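Side-chain contacts in maleylpyruvate isomerase (Ralstonia sp., PDB 2V6K), which catalyses the glutathione-dependent cis-trans isomerisation of maleylpyruvate to fumarylpyruvate in naphthalene degradation, working as a homodimer of the zeta class of glutathione transferases: residues Trp73-Glu76 and Ala82-Pro85; His106-Arg111 and Gly133-Ala138; Leu5-Arg10 and Arg16-Leu21; Cys167-Gln172 and Pro187-Val192; Ala145-Ala148 and Lys152-Arg155. All blocks are in the same frame, centred on the assembly; numbering follows the deposited sequence.

Contact 1: residues Trp73-Glu76 and Ala82-Pro85; sequences WLEE and ALLP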
# COMPACT_ATOMS: atom_id res chain seq x y z
N TRP A 73 -0.30 -6.81 12.45
CA TRP A 73 -0.90 -7.11 13.76
C TRP A 73 -0.81 -8.60 14.09
O TRP A 73 -0.42 -8.97 15.20
CB TRP A 73 -2.33 -6.57 13.80
CG TRP A 73 -3.13 -6.85 15.04
CD1 TRP A 73 -3.17 -6.11 16.18
CD2 TRP A 73 -4.04 -7.94 15.24
NE1 TRP A 73 -4.03 -6.68 17.09
CE2 TRP A 73 -4.58 -7.80 16.54
CE3 TRP A 73 -4.44 -9.03 14.45
CZ2 TRP A 73 -5.50 -8.71 17.07
CZ3 TRP A 73 -5.36 -9.93 14.98
CH2 TRP A 73 -5.88 -9.76 16.27
N LEU A 74 -1.15 -9.46 13.13
CA LEU A 74 -1.02 -10.91 13.31
C LEU A 74 0.40 -11.32 13.64
O LEU A 74 0.62 -12.17 14.50
CB LEU A 74 -1.47 -11.67 12.06
CG LEU A 74 -2.97 -11.71 11.76
CD1 LEU A 74 -3.18 -12.37 10.42
CD2 LEU A 74 -3.71 -12.48 12.85
N GLU A 75 1.37 -10.73 12.95
CA GLU A 75 2.77 -11.07 13.17
C GLU A 75 3.19 -10.79 14.62
O GLU A 75 3.91 -11.58 15.23
CB GLU A 75 3.67 -10.31 12.18
CG GLU A 75 5.16 -10.41 12.48
CD GLU A 75 5.74 -11.81 12.36
OE1 GLU A 75 5.02 -12.75 11.93
OE2 GLU A 75 6.93 -11.96 12.68
N GLU A 76 2.71 -9.67 15.17
CA GLU A 76 3.07 -9.27 16.53
C GLU A 76 2.27 -10.05 17.58
O GLU A 76 2.80 -10.39 18.64
CB GLU A 76 2.87 -7.76 16.69
CG GLU A 76 3.43 -7.17 17.98
CD GLU A 76 2.34 -6.72 18.93
OE1 GLU A 76 1.40 -7.50 19.19
OE2 GLU A 76 2.43 -5.58 19.44
N ALA A 82 7.33 -16.99 12.61
CA ALA A 82 7.58 -15.61 12.24
C ALA A 82 7.38 -15.40 10.74
O ALA A 82 7.90 -16.17 9.93
CB ALA A 82 8.98 -15.19 12.64
N LEU A 83 6.62 -14.36 10.39
CA LEU A 83 6.44 -13.97 8.98
C LEU A 83 7.28 -12.75 8.60
O LEU A 83 7.26 -12.32 7.45
CB LEU A 83 4.96 -13.72 8.68
CG LEU A 83 4.02 -14.90 8.95
CD1 LEU A 83 2.60 -14.54 8.57
CD2 LEU A 83 4.47 -16.16 8.22
N LEU A 84 8.01 -12.21 9.56
CA LEU A 84 8.99 -11.16 9.30
C LEU A 84 10.31 -11.56 9.91
O LEU A 84 10.34 -12.17 10.98
CB LEU A 84 8.53 -9.83 9.89
CG LEU A 84 7.46 -9.09 9.10
CD1 LEU A 84 6.96 -7.88 9.88
CD2 LEU A 84 7.99 -8.67 7.73
N PRO A 85 11.43 -11.23 9.24
CA PRO A 85 12.72 -11.51 9.85
C PRO A 85 13.01 -10.59 11.03
O PRO A 85 12.30 -9.60 11.24
CB PRO A 85 13.73 -11.29 8.72
CG PRO A 85 13.02 -10.52 7.70
CD PRO A 85 11.55 -10.62 7.91
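E75 lays its carboxylate against the backbone of A82-L84, one oxygen to each of two successive amides. OE1 accepts a hydrogen bond from L83 N at 2.7 Å; the N-H points well at the oxygen (162°) and reaches it on its syn side, 34° out of the carboxylate plane. OE2 takes a weak second bond from L84 N at 3.3 Å. The side chain leaves the helix with CG anti to the backbone N (chi1 170°) and then bends at chi2, which brings both oxygens to the loop amides. Helix 67-77 is the last helix of the thioredoxin-like N-terminal domain of this glutathione transferase, and 82-85 belongs to the linker leading to helix 88-104 of the helical domain, so the glutamate ties the linker back to the helix it has just left. Around the bonds, L83 CB lies 3.4 Å from E75 OE1; the apolar touch is L84 CD1 on the methylene E75 CG at 4.0 Å. OE1 also forms a salt bridge with K24 of helix 12-24; the lysine's charge would be expected to favour the ionised carboxylate. Beyond the carboxylate, L83 packs on L23 and K24, and L84 on V94 and R95 of helix 88-104.

Contact 2: residues His106-Arg111 and Gly133-Ala138; sequences HPINNR and GTWISA. With TGG (gamma-glutamyl-S-(1,2-dicarboxyethyl)cysteinylglycine), chain C.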
# COMPACT_ATOMS: atom_id res chain seq x y z
N HIS A 106 -1.80 -4.39 -6.83
CA HIS A 106 -3.16 -4.79 -6.49
C HIS A 106 -4.21 -3.68 -6.59
O HIS A 106 -5.28 -3.89 -7.19
CB HIS A 106 -3.24 -5.45 -5.11
CG HIS A 106 -4.64 -5.55 -4.64
ND1 HIS A 106 -5.26 -4.54 -3.93
CD2 HIS A 106 -5.61 -6.46 -4.92
CE1 HIS A 106 -6.53 -4.85 -3.75
NE2 HIS A 106 -6.77 -6.01 -4.35
N PRO A 107 -3.97 -2.51 -5.98
CA PRO A 107 -5.04 -1.51 -5.97
C PRO A 107 -5.43 -1.00 -7.34
O PRO A 107 -6.57 -0.57 -7.54
CB PRO A 107 -4.45 -0.37 -5.12
CG PRO A 107 -3.42 -1.06 -4.25
CD PRO A 107 -2.80 -2.07 -5.18
N ILE A 108 -4.49 -1.05 -8.28
CA ILE A 108 -4.72 -0.48 -9.61
C ILE A 108 -5.68 -1.34 -10.42
O ILE A 108 -6.35 -0.83 -11.34
CB ILE A 108 -3.39 -0.36 -10.41
CG1 ILE A 108 -2.21 0.10 -9.54
CG2 ILE A 108 -3.58 0.58 -11.59
CD1 ILE A 108 -2.40 1.44 -8.90
N ASN A 109 -5.74 -2.63 -10.10
CA ASN A 109 -6.55 -3.58 -10.86
C ASN A 109 -7.80 -4.04 -10.13
O ASN A 109 -8.52 -4.93 -10.59
CB ASN A 109 -5.71 -4.80 -11.23
CG ASN A 109 -4.57 -4.46 -12.16
OD1 ASN A 109 -4.55 -3.40 -12.80
ND2 ASN A 109 -3.61 -5.37 -12.25
N ASN A 110 -8.07 -3.41 -8.99
CA ASN A 110 -9.19 -3.75 -8.14
C ASN A 110 -10.52 -3.52 -8.85
O ASN A 110 -10.61 -2.65 -9.73
CB ASN A 110 -9.06 -2.90 -6.87
CG ASN A 110 -10.09 -3.21 -5.81
OD1 ASN A 110 -10.62 -4.31 -5.69
ND2 ASN A 110 -10.36 -2.20 -4.99
N ARG A 111 -11.53 -4.29 -8.47
CA ARG A 111 -12.84 -4.27 -9.12
C ARG A 111 -13.37 -2.86 -9.40
O ARG A 111 -13.78 -2.56 -10.53
CB ARG A 111 -13.85 -5.07 -8.29
CG ARG A 111 -15.27 -5.14 -8.85
CD ARG A 111 -16.24 -5.77 -7.85
NE ARG A 111 -17.50 -6.21 -8.44
CZ ARG A 111 -18.57 -5.44 -8.66
NH1 ARG A 111 -18.55 -4.15 -8.36
NH2 ARG A 111 -19.66 -5.97 -9.19
N GLY A 133 -2.46 -6.10 -17.13
CA GLY A 133 -1.14 -6.61 -17.48
C GLY A 133 -0.06 -5.54 -17.42
O GLY A 133 1.08 -5.84 -17.08
N THR A 134 -0.41 -4.30 -17.73
CA THR A 134 0.56 -3.21 -17.65
C THR A 134 1.11 -3.09 -16.22
O THR A 134 2.33 -3.07 -16.01
CB THR A 134 -0.06 -1.88 -18.11
OG1 THR A 134 -0.46 -2.01 -19.48
CG2 THR A 134 0.93 -0.73 -17.99
N TRP A 135 0.21 -3.03 -15.25
CA TRP A 135 0.65 -2.81 -13.87
C TRP A 135 1.25 -4.06 -13.24
O TRP A 135 2.22 -3.95 -12.48
CB TRP A 135 -0.47 -2.19 -13.02
CG TRP A 135 -1.16 -1.12 -13.81
CD1 TRP A 135 -2.46 -1.12 -14.22
CD2 TRP A 135 -0.55 0.04 -14.40
NE1 TRP A 135 -2.71 -0.01 -14.99
CE2 TRP A 135 -1.56 0.72 -15.12
CE3 TRP A 135 0.74 0.59 -14.37
CZ2 TRP A 135 -1.32 1.91 -15.81
CZ3 TRP A 135 0.99 1.77 -15.07
CH2 TRP A 135 -0.04 2.42 -15.78
N ILE A 136 0.72 -5.23 -13.58
CA ILE A 136 1.30 -6.47 -13.09
C ILE A 136 2.71 -6.66 -13.64
O ILE A 136 3.64 -6.97 -12.89
CB ILE A 136 0.41 -7.68 -13.41
CG1 ILE A 136 -0.87 -7.62 -12.57
CG2 ILE A 136 1.15 -8.99 -13.15
CD1 ILE A 136 -1.98 -8.52 -13.05
N SER A 137 2.90 -6.45 -14.94
CA SER A 137 4.22 -6.63 -15.54
C SER A 137 5.24 -5.65 -14.97
O SER A 137 6.37 -6.02 -14.71
CB SER A 137 4.15 -6.52 -17.05
OG SER A 137 3.35 -7.57 -17.57
N ALA A 138 4.84 -4.40 -14.77
CA ALA A 138 5.76 -3.41 -14.23
C ALA A 138 6.18 -3.80 -12.81
O ALA A 138 7.37 -3.76 -12.47
CB ALA A 138 5.13 -2.02 -14.23
OC1 TGG C . -5.45 -4.44 1.57
CO1 TGG C . -6.53 -3.91 1.91
OT1 TGG C . -7.30 -4.38 2.77
CA1 TGG C . -6.90 -2.61 1.24
NN1 TGG C . -5.70 -1.81 1.01
CB1 TGG C . -7.56 -2.87 -0.11
CG1 TGG C . -8.88 -3.60 0.05
CD1 TGG C . -9.74 -3.64 -1.20
OE1 TGG C . -9.10 -3.24 -2.39
NN2 TGG C . -10.35 -4.92 -1.35
CA2 TGG C . -10.92 -5.39 -2.58
CO2 TGG C . -12.31 -4.77 -2.58
OC2 TGG C . -13.17 -5.28 -1.59
NN3 TGG C . -12.92 -4.63 -3.87
CA3 TGG C . -14.32 -4.27 -3.98
CO3 TGG C . -14.49 -3.19 -5.01
OC3 TGG C . -13.48 -2.76 -5.61
OT3 TGG C . -15.65 -2.79 -5.22
CB2 TGG C . -10.81 -6.89 -2.46
SG2 TGG C . -11.67 -7.83 -3.66
CD2 TGG C . -10.94 -7.63 -5.25
CE2 TGG C . -9.62 -8.37 -5.30
OE2 TGG C . -9.51 -9.42 -5.96
OF2 TGG C . -8.65 -7.90 -4.66
CF2 TGG C . -11.98 -8.19 -6.22
CH2 TGG C . -11.65 -7.96 -7.67
OI2 TGG C . -10.79 -7.12 -7.98
OJ2 TGG C . -12.28 -8.64 -8.52
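The glutathione-site loop between helices 88-104 and 111-121 rests its rear on helix 125-149, where I108 and N109 meet W135 and I136. I108 presents CG2 to the indole face, 3.6 Å from the centroid of the five-membered ring and 23° off its normal: a CH-pi contact, with the two side chains crossing at about a right angle. N109 comes to the rim of the same ring. Its OD1 lies in the indole plane, 3.4 Å from W135 CD1, with the amide turned 43° from the ring, while ND2 passes 3.6 Å from I136 CG1 and is hydrogen-bonded to C132 O. This is the helical C-terminal domain of the GST fold, and the other side of the loop holds the ligand, the substrate analogue TGG. H106 NE2 donates to TGG OF2 at 2.7 Å, the carboxylate oxygen lying at the edge of the imidazole. N110 OD1 accepts from TGG NN3 at 3.0 Å, and R111 N gives a weak bond to TGG OI2. H106 reaches the ligand with CG anti to its own N, the bond from its CA to CB directed away from helix 125-149. At the dimer interface, W135 also meets the Y116 ring of the second subunit, with planes about 60° apart.

Contact 3: residues Leu5-Arg10 and Arg16-Leu21; sequences LYNFWR and RLRIAL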
# COMPACT_ATOMS: atom_id res chain seq x y z
N LEU A 5 -13.85 -13.49 9.85
CA LEU A 5 -13.21 -12.92 8.67
C LEU A 5 -14.25 -12.61 7.60
O LEU A 5 -14.81 -13.53 6.99
CB LEU A 5 -12.15 -13.87 8.12
CG LEU A 5 -11.44 -13.39 6.84
CD1 LEU A 5 -10.60 -12.15 7.09
CD2 LEU A 5 -10.60 -14.50 6.23
N TYR A 6 -14.50 -11.32 7.38
CA TYR A 6 -15.40 -10.88 6.33
C TYR A 6 -14.60 -10.79 5.05
O TYR A 6 -13.69 -9.97 4.94
CB TYR A 6 -16.01 -9.52 6.67
CG TYR A 6 -16.95 -9.57 7.84
CD1 TYR A 6 -18.31 -9.84 7.65
CD2 TYR A 6 -16.50 -9.37 9.15
CE1 TYR A 6 -19.18 -9.89 8.72
CE2 TYR A 6 -17.37 -9.42 10.23
CZ TYR A 6 -18.71 -9.69 10.00
OH TYR A 6 -19.58 -9.74 11.07
N ASN A 7 -14.91 -11.65 4.09
CA ASN A 7 -14.08 -11.79 2.91
C ASN A 7 -14.80 -12.50 1.77
O ASN A 7 -15.99 -12.78 1.88
CB ASN A 7 -12.73 -12.44 3.28
CG ASN A 7 -12.82 -13.94 3.49
OD1 ASN A 7 -13.70 -14.45 4.21
ND2 ASN A 7 -11.90 -14.65 2.88
N PHE A 8 -14.09 -12.76 0.68
CA PHE A 8 -14.69 -13.31 -0.53
C PHE A 8 -13.69 -14.26 -1.16
O PHE A 8 -12.48 -14.03 -1.09
CB PHE A 8 -15.02 -12.14 -1.48
CG PHE A 8 -15.70 -12.54 -2.77
CD1 PHE A 8 -17.00 -13.04 -2.79
CD2 PHE A 8 -15.05 -12.34 -3.98
CE1 PHE A 8 -17.62 -13.36 -4.01
CE2 PHE A 8 -15.66 -12.65 -5.19
CZ PHE A 8 -16.95 -13.16 -5.21
N TRP A 9 -14.17 -15.34 -1.77
CA TRP A 9 -13.25 -16.35 -2.29
C TRP A 9 -12.26 -15.79 -3.31
O TRP A 9 -11.04 -15.92 -3.14
CB TRP A 9 -14.00 -17.56 -2.86
CG TRP A 9 -14.81 -17.33 -4.11
CD1 TRP A 9 -15.94 -16.57 -4.24
CD2 TRP A 9 -14.58 -17.91 -5.40
NE1 TRP A 9 -16.41 -16.63 -5.53
CE2 TRP A 9 -15.59 -17.45 -6.26
CE3 TRP A 9 -13.60 -18.78 -5.91
CZ2 TRP A 9 -15.66 -17.82 -7.61
CZ3 TRP A 9 -13.67 -19.15 -7.24
CH2 TRP A 9 -14.69 -18.67 -8.08
N ARG A 10 -12.80 -15.14 -4.34
CA ARG A 10 -12.03 -14.65 -5.47
C ARG A 10 -11.69 -13.19 -5.19
O ARG A 10 -12.23 -12.25 -5.81
CB ARG A 10 -12.85 -14.80 -6.74
CG ARG A 10 -12.07 -14.66 -8.04
CD ARG A 10 -13.00 -14.56 -9.25
NE ARG A 10 -13.88 -13.40 -9.14
CZ ARG A 10 -15.21 -13.44 -9.13
NH1 ARG A 10 -15.86 -14.60 -9.25
NH2 ARG A 10 -15.90 -12.32 -9.01
N ARG A 16 -4.70 -13.01 0.46
CA ARG A 16 -3.51 -12.55 1.16
C ARG A 16 -3.63 -12.75 2.68
O ARG A 16 -2.74 -13.32 3.32
CB ARG A 16 -3.31 -11.07 0.82
CG ARG A 16 -2.08 -10.37 1.38
CD ARG A 16 -2.25 -8.87 1.29
NE ARG A 16 -2.29 -8.43 -0.11
CZ ARG A 16 -2.56 -7.19 -0.49
NH1 ARG A 16 -2.88 -6.26 0.41
NH2 ARG A 16 -2.54 -6.87 -1.78
N LEU A 17 -4.74 -12.29 3.24
CA LEU A 17 -4.95 -12.41 4.67
C LEU A 17 -5.21 -13.85 5.10
O LEU A 17 -4.74 -14.29 6.16
CB LEU A 17 -6.08 -11.47 5.12
CG LEU A 17 -6.45 -11.50 6.61
CD1 LEU A 17 -5.23 -11.32 7.51
CD2 LEU A 17 -7.47 -10.42 6.90
N ARG A 18 -5.94 -14.61 4.28
CA ARG A 18 -6.17 -16.02 4.59
C ARG A 18 -4.86 -16.78 4.70
O ARG A 18 -4.71 -17.63 5.58
CB ARG A 18 -7.09 -16.69 3.57
CG ARG A 18 -8.54 -16.24 3.65
CD ARG A 18 -9.47 -17.08 2.76
NE ARG A 18 -9.06 -17.16 1.35
CZ ARG A 18 -9.66 -16.53 0.34
NH1 ARG A 18 -10.69 -15.70 0.55
NH2 ARG A 18 -9.22 -16.71 -0.89
N ILE A 19 -3.90 -16.49 3.82
CA ILE A 19 -2.60 -17.16 3.89
C ILE A 19 -1.93 -16.87 5.23
O ILE A 19 -1.46 -17.78 5.89
CB ILE A 19 -1.65 -16.76 2.73
CG1 ILE A 19 -2.23 -17.16 1.37
CG2 ILE A 19 -0.28 -17.41 2.93
CD1 ILE A 19 -1.56 -16.46 0.18
N ALA A 20 -1.91 -15.60 5.62
CA ALA A 20 -1.27 -15.20 6.88
C ALA A 20 -1.95 -15.87 8.08
O ALA A 20 -1.26 -16.40 8.97
CB ALA A 20 -1.28 -13.69 7.03
N LEU A 21 -3.28 -15.85 8.12
CA LEU A 21 -4.02 -16.52 9.19
C LEU A 21 -3.69 -18.00 9.26
O LEU A 21 -3.47 -18.53 10.34
CB LEU A 21 -5.53 -16.31 9.03
CG LEU A 21 -6.05 -14.90 9.33
CD1 LEU A 21 -7.39 -14.70 8.68
CD2 LEU A 21 -6.14 -14.67 10.83
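L5 and R18 join strand 4-7 to helix 12-24, the opening of the beta-alpha-beta unit of the thioredoxin-like N-terminal domain, where the helix packs back against the strand that precedes it. The short axes run nearly antiparallel, at 151°, and approach to 10.7 Å. Apolar packing comes from L5, whose two methyls divide between the helix residues. CD1 meets L17 CD2 at 3.6 Å, the leucines sliding past each other in opposite directions, while CD2 reaches L21 CD1 and also touches the methylene R18 CG at 3.7 Å, where the two side chains cross at about a right angle. L17 and L21 carry the packing on to L74 of helix 67-77. Polar bonding comes from R18. Its chain bends at chi3, bringing the edge of the guanidinium to the loop carbonyls. NH1 donates to F8 O at 2.9 Å and NH2 to W9 O at 3.0 Å, so two consecutive carbonyls of the loop entering the glutathione site are held by one buried charged group. NE is taken up by A205 O near the C-terminus. N7 also points toward the helix, close beside this guanidinium. W9 O is approached in its carbonyl plane on a lone pair, whereas R18 NH1 stands 53° out of the plane of the F8 carbonyl, although F8 O itself lies within 1° of the guanidinium plane.

Contact 4: residues Cys167-Gln172 and Pro187-Val192; sequences CYLVPQ and PLIRAV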
# COMPACT_ATOMS: atom_id res chain seq x y z
N CYS A 167 2.76 -13.92 1.18
CA CYS A 167 1.32 -13.74 1.37
C CYS A 167 0.75 -12.75 0.36
O CYS A 167 -0.38 -12.92 -0.08
CB CYS A 167 0.99 -13.25 2.78
SG CYS A 167 1.44 -14.38 4.09
N TYR A 168 1.54 -11.75 -0.01
CA TYR A 168 1.13 -10.79 -1.03
C TYR A 168 1.37 -11.32 -2.44
O TYR A 168 0.54 -11.10 -3.34
CB TYR A 168 1.90 -9.48 -0.89
CG TYR A 168 1.52 -8.57 0.26
CD1 TYR A 168 1.00 -7.29 0.00
CD2 TYR A 168 1.75 -8.93 1.59
CE1 TYR A 168 0.69 -6.42 1.04
CE2 TYR A 168 1.45 -8.05 2.63
CZ TYR A 168 0.93 -6.80 2.35
OH TYR A 168 0.66 -5.91 3.35
N LEU A 169 2.50 -11.99 -2.67
CA LEU A 169 2.86 -12.41 -4.01
C LEU A 169 1.91 -13.45 -4.60
O LEU A 169 1.48 -13.34 -5.75
CB LEU A 169 4.30 -12.93 -4.06
CG LEU A 169 4.78 -13.39 -5.44
CD1 LEU A 169 4.91 -12.19 -6.38
CD2 LEU A 169 6.09 -14.15 -5.32
N VAL A 170 1.59 -14.48 -3.81
CA VAL A 170 0.80 -15.59 -4.32
C VAL A 170 -0.56 -15.16 -4.89
O VAL A 170 -0.90 -15.52 -6.01
CB VAL A 170 0.73 -16.75 -3.29
CG1 VAL A 170 -0.34 -17.75 -3.65
CG2 VAL A 170 2.10 -17.44 -3.22
N PRO A 171 -1.35 -14.37 -4.13
CA PRO A 171 -2.61 -13.89 -4.72
C PRO A 171 -2.40 -13.02 -5.96
O PRO A 171 -3.23 -13.04 -6.87
CB PRO A 171 -3.23 -13.07 -3.59
CG PRO A 171 -2.63 -13.65 -2.34
CD PRO A 171 -1.20 -13.92 -2.74
N GLN A 172 -1.30 -12.28 -6.01
CA GLN A 172 -1.03 -11.43 -7.16
C GLN A 172 -0.72 -12.26 -8.42
O GLN A 172 -1.10 -11.87 -9.53
CB GLN A 172 0.10 -10.44 -6.87
CG GLN A 172 0.24 -9.36 -7.92
CD GLN A 172 -1.03 -8.56 -8.09
OE1 GLN A 172 -1.38 -7.75 -7.23
NE2 GLN A 172 -1.74 -8.78 -9.20
N PRO A 187 10.63 -16.17 -13.96
CA PRO A 187 10.84 -17.52 -13.46
C PRO A 187 11.02 -17.61 -11.95
O PRO A 187 10.64 -18.62 -11.35
CB PRO A 187 12.11 -17.96 -14.18
CG PRO A 187 12.82 -16.69 -14.51
CD PRO A 187 11.72 -15.74 -14.85
N LEU A 188 11.61 -16.59 -11.34
CA LEU A 188 11.85 -16.63 -9.91
C LEU A 188 10.54 -16.50 -9.15
O LEU A 188 10.29 -17.25 -8.20
CB LEU A 188 12.88 -15.59 -9.47
CG LEU A 188 14.26 -15.68 -10.15
CD1 LEU A 188 15.18 -14.56 -9.67
CD2 LEU A 188 14.94 -17.04 -9.95
N ILE A 189 9.68 -15.59 -9.61
CA ILE A 189 8.33 -15.47 -9.08
C ILE A 189 7.55 -16.77 -9.27
O ILE A 189 6.90 -17.25 -8.35
CB ILE A 189 7.60 -14.26 -9.72
CG1 ILE A 189 8.13 -12.96 -9.11
CG2 ILE A 189 6.09 -14.37 -9.54
CD1 ILE A 189 7.61 -11.69 -9.81
N ARG A 190 7.64 -17.36 -10.46
CA ARG A 190 6.93 -18.61 -10.72
C ARG A 190 7.40 -19.72 -9.78
O ARG A 190 6.59 -20.50 -9.28
CB ARG A 190 7.07 -19.03 -12.19
CG ARG A 190 6.19 -18.21 -13.13
CD ARG A 190 6.23 -18.73 -14.56
NE ARG A 190 7.39 -18.28 -15.32
CZ ARG A 190 8.45 -19.04 -15.63
NH1 ARG A 190 8.53 -20.30 -15.22
NH2 ARG A 190 9.44 -18.52 -16.36
N ALA A 191 8.71 -19.77 -9.52
CA ALA A 191 9.26 -20.78 -8.61
C ALA A 191 8.81 -20.55 -7.17
O ALA A 191 8.50 -21.51 -6.46
CB ALA A 191 10.77 -20.83 -8.71
N VAL A 192 8.76 -19.30 -6.73
CA VAL A 192 8.27 -18.99 -5.39
C VAL A 192 6.80 -19.39 -5.26
O VAL A 192 6.40 -20.02 -4.28
CB VAL A 192 8.44 -17.49 -5.03
CG1 VAL A 192 7.70 -17.16 -3.73
CG2 VAL A 192 9.91 -17.15 -4.91
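L169 stands out from helix 164-178 toward helix 187-196 and spreads its two methyls over two residues one turn apart. CD2 goes to V192, 3.8 Å from CG1 and 4.1 Å from CB; the leucine and valine side chains cross at about a right angle. CD1 goes to I189, meeting CG2 at 4.0 Å on a more slanting approach. With CG anti to the backbone N (chi1 -179°), the L169 fork opens toward both partners. V192 likewise places its touching branch, CG1, anti to its own N, and its CA-CB bond points at the opposing helix. I189 sits one turn earlier and offers its CG2 branch from the flank, so that a single leucine bridges i and i+3 of the facing helix. The helices are successive elements of the all-helical C-terminal domain of the GST fold. Helix 125-149 borders the same core: Y143 packs on L169, and E144 accepts bonds from the backbone N atoms of L188 and I189 at the first turn of helix 187-196. Between the two segments there is no hydrogen bond; three buried aliphatic side chains make the whole contact through methyl and methine carbons, so it is held by dispersion and the exclusion of water.

Contact 5: residues Ala145-Ala148 and Lys152-Arg155; sequences ALLA and KRGR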
# COMPACT_ATOMS: atom_id res chain seq x y z
N ALA A 145 13.41 -8.70 -10.26
CA ALA A 145 14.77 -8.17 -10.19
C ALA A 145 15.30 -8.22 -8.75
O ALA A 145 16.47 -8.55 -8.53
CB ALA A 145 14.82 -6.75 -10.72
N LEU A 146 14.44 -7.90 -7.79
CA LEU A 146 14.84 -7.95 -6.38
C LEU A 146 15.10 -9.36 -5.89
O LEU A 146 16.04 -9.58 -5.11
CB LEU A 146 13.82 -7.23 -5.49
CG LEU A 146 13.78 -5.72 -5.69
CD1 LEU A 146 12.55 -5.12 -5.02
CD2 LEU A 146 15.05 -5.05 -5.17
N LEU A 147 14.31 -10.32 -6.36
CA LEU A 147 14.54 -11.74 -6.03
C LEU A 147 15.90 -12.21 -6.53
O LEU A 147 16.54 -13.05 -5.90
CB LEU A 147 13.44 -12.63 -6.61
CG LEU A 147 12.03 -12.49 -6.05
CD1 LEU A 147 11.09 -13.49 -6.70
CD2 LEU A 147 12.02 -12.65 -4.54
N ALA A 148 16.33 -11.66 -7.66
CA ALA A 148 17.56 -12.08 -8.33
C ALA A 148 18.83 -11.62 -7.63
O ALA A 148 19.85 -12.31 -7.69
CB ALA A 148 17.57 -11.59 -9.77
N LYS A 152 21.14 -14.72 -0.36
CA LYS A 152 20.80 -15.62 0.74
C LYS A 152 19.43 -16.29 0.57
O LYS A 152 19.03 -17.12 1.39
CB LYS A 152 20.87 -14.88 2.08
CG LYS A 152 22.27 -14.41 2.45
CD LYS A 152 22.30 -13.78 3.83
CE LYS A 152 23.72 -13.37 4.21
NZ LYS A 152 23.80 -12.87 5.61
N ARG A 153 18.73 -15.93 -0.50
CA ARG A 153 17.36 -16.39 -0.72
C ARG A 153 17.27 -17.89 -1.03
O ARG A 153 18.08 -18.44 -1.77
CB ARG A 153 16.74 -15.58 -1.86
CG ARG A 153 15.24 -15.70 -1.92
CD ARG A 153 14.65 -14.81 -3.00
NE ARG A 153 15.00 -15.24 -4.35
CZ ARG A 153 14.39 -16.21 -5.02
NH1 ARG A 153 13.38 -16.89 -4.48
NH2 ARG A 153 14.79 -16.52 -6.24
N GLY A 154 16.27 -18.53 -0.43
CA GLY A 154 15.97 -19.94 -0.69
C GLY A 154 14.76 -20.10 -1.60
O GLY A 154 14.70 -19.48 -2.66
N ARG A 155 13.80 -20.92 -1.17
CA ARG A 155 12.63 -21.27 -1.99
C ARG A 155 11.58 -20.17 -2.09
O ARG A 155 10.73 -20.19 -2.99
CB ARG A 155 11.96 -22.53 -1.43
CG ARG A 155 12.82 -23.78 -1.50
CD ARG A 155 12.28 -24.89 -0.60
NE ARG A 155 12.42 -24.56 0.82
CZ ARG A 155 11.92 -25.28 1.82
NH1 ARG A 155 11.23 -26.38 1.57
NH2 ARG A 155 12.11 -24.89 3.07
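R153 folds back on L147 where helix 125-149 of the GST C-terminal domain nears its end and the chain turns into the loop before helix 164-178. The hydrogen bonding is from side chain to backbone. R153 NE donates to L147 O at 3.1 Å with an N-H...O angle of 150°, reaching a carbonyl in the last turns of the helix. The donor is tilted 28° from the carbonyl plane, and the oxygen lies somewhat out of the guanidinium plane. The far end of the group is held as well: NH1 donates to Y156 O further along the loop, so the guanidinium joins the helix to the chain on the other side of G154. Van der Waals contact comes from the L147 side chain, which crosses the arginine at a slant. CD2 packs on the methylene R153 CD at 3.7 Å, and CB lies over one face of the guanidinium, 4.0 Å from CZ. The arginine gets there by starting extended and turning at chi3 (68°), which swings NE toward the helix while keeping CD against the leucine. Around the pair, helix 187-196 supplies L188, which touches both L147 and R153, and V192, which packs on R153. Besides its bond to the carbonyl, R153 NE also lies 3.8 Å from L147 CB.

Contacts 2, 3 and 4 are buried, whereas contacts 1 and 5 are only partly so, each closing a loop back onto the helix just left. In both, one charged side chain grips backbone: a carboxylate takes amides in contact 1, a guanidinium gives to a carbonyl in contact 5. Contact 3 combines that chemistry with leucine packing, contact 4 is wholly aliphatic, and contact 2 sets packing behind a ligand-binding loop. Contacts 2 and 5 share helix 125-149. Contacts 1 and 3 meet through L74 on L17, contacts 3 and 4 through R16 beside Y168 across the two domains, and contacts 4 and 5 adjoin where L188 meets A148.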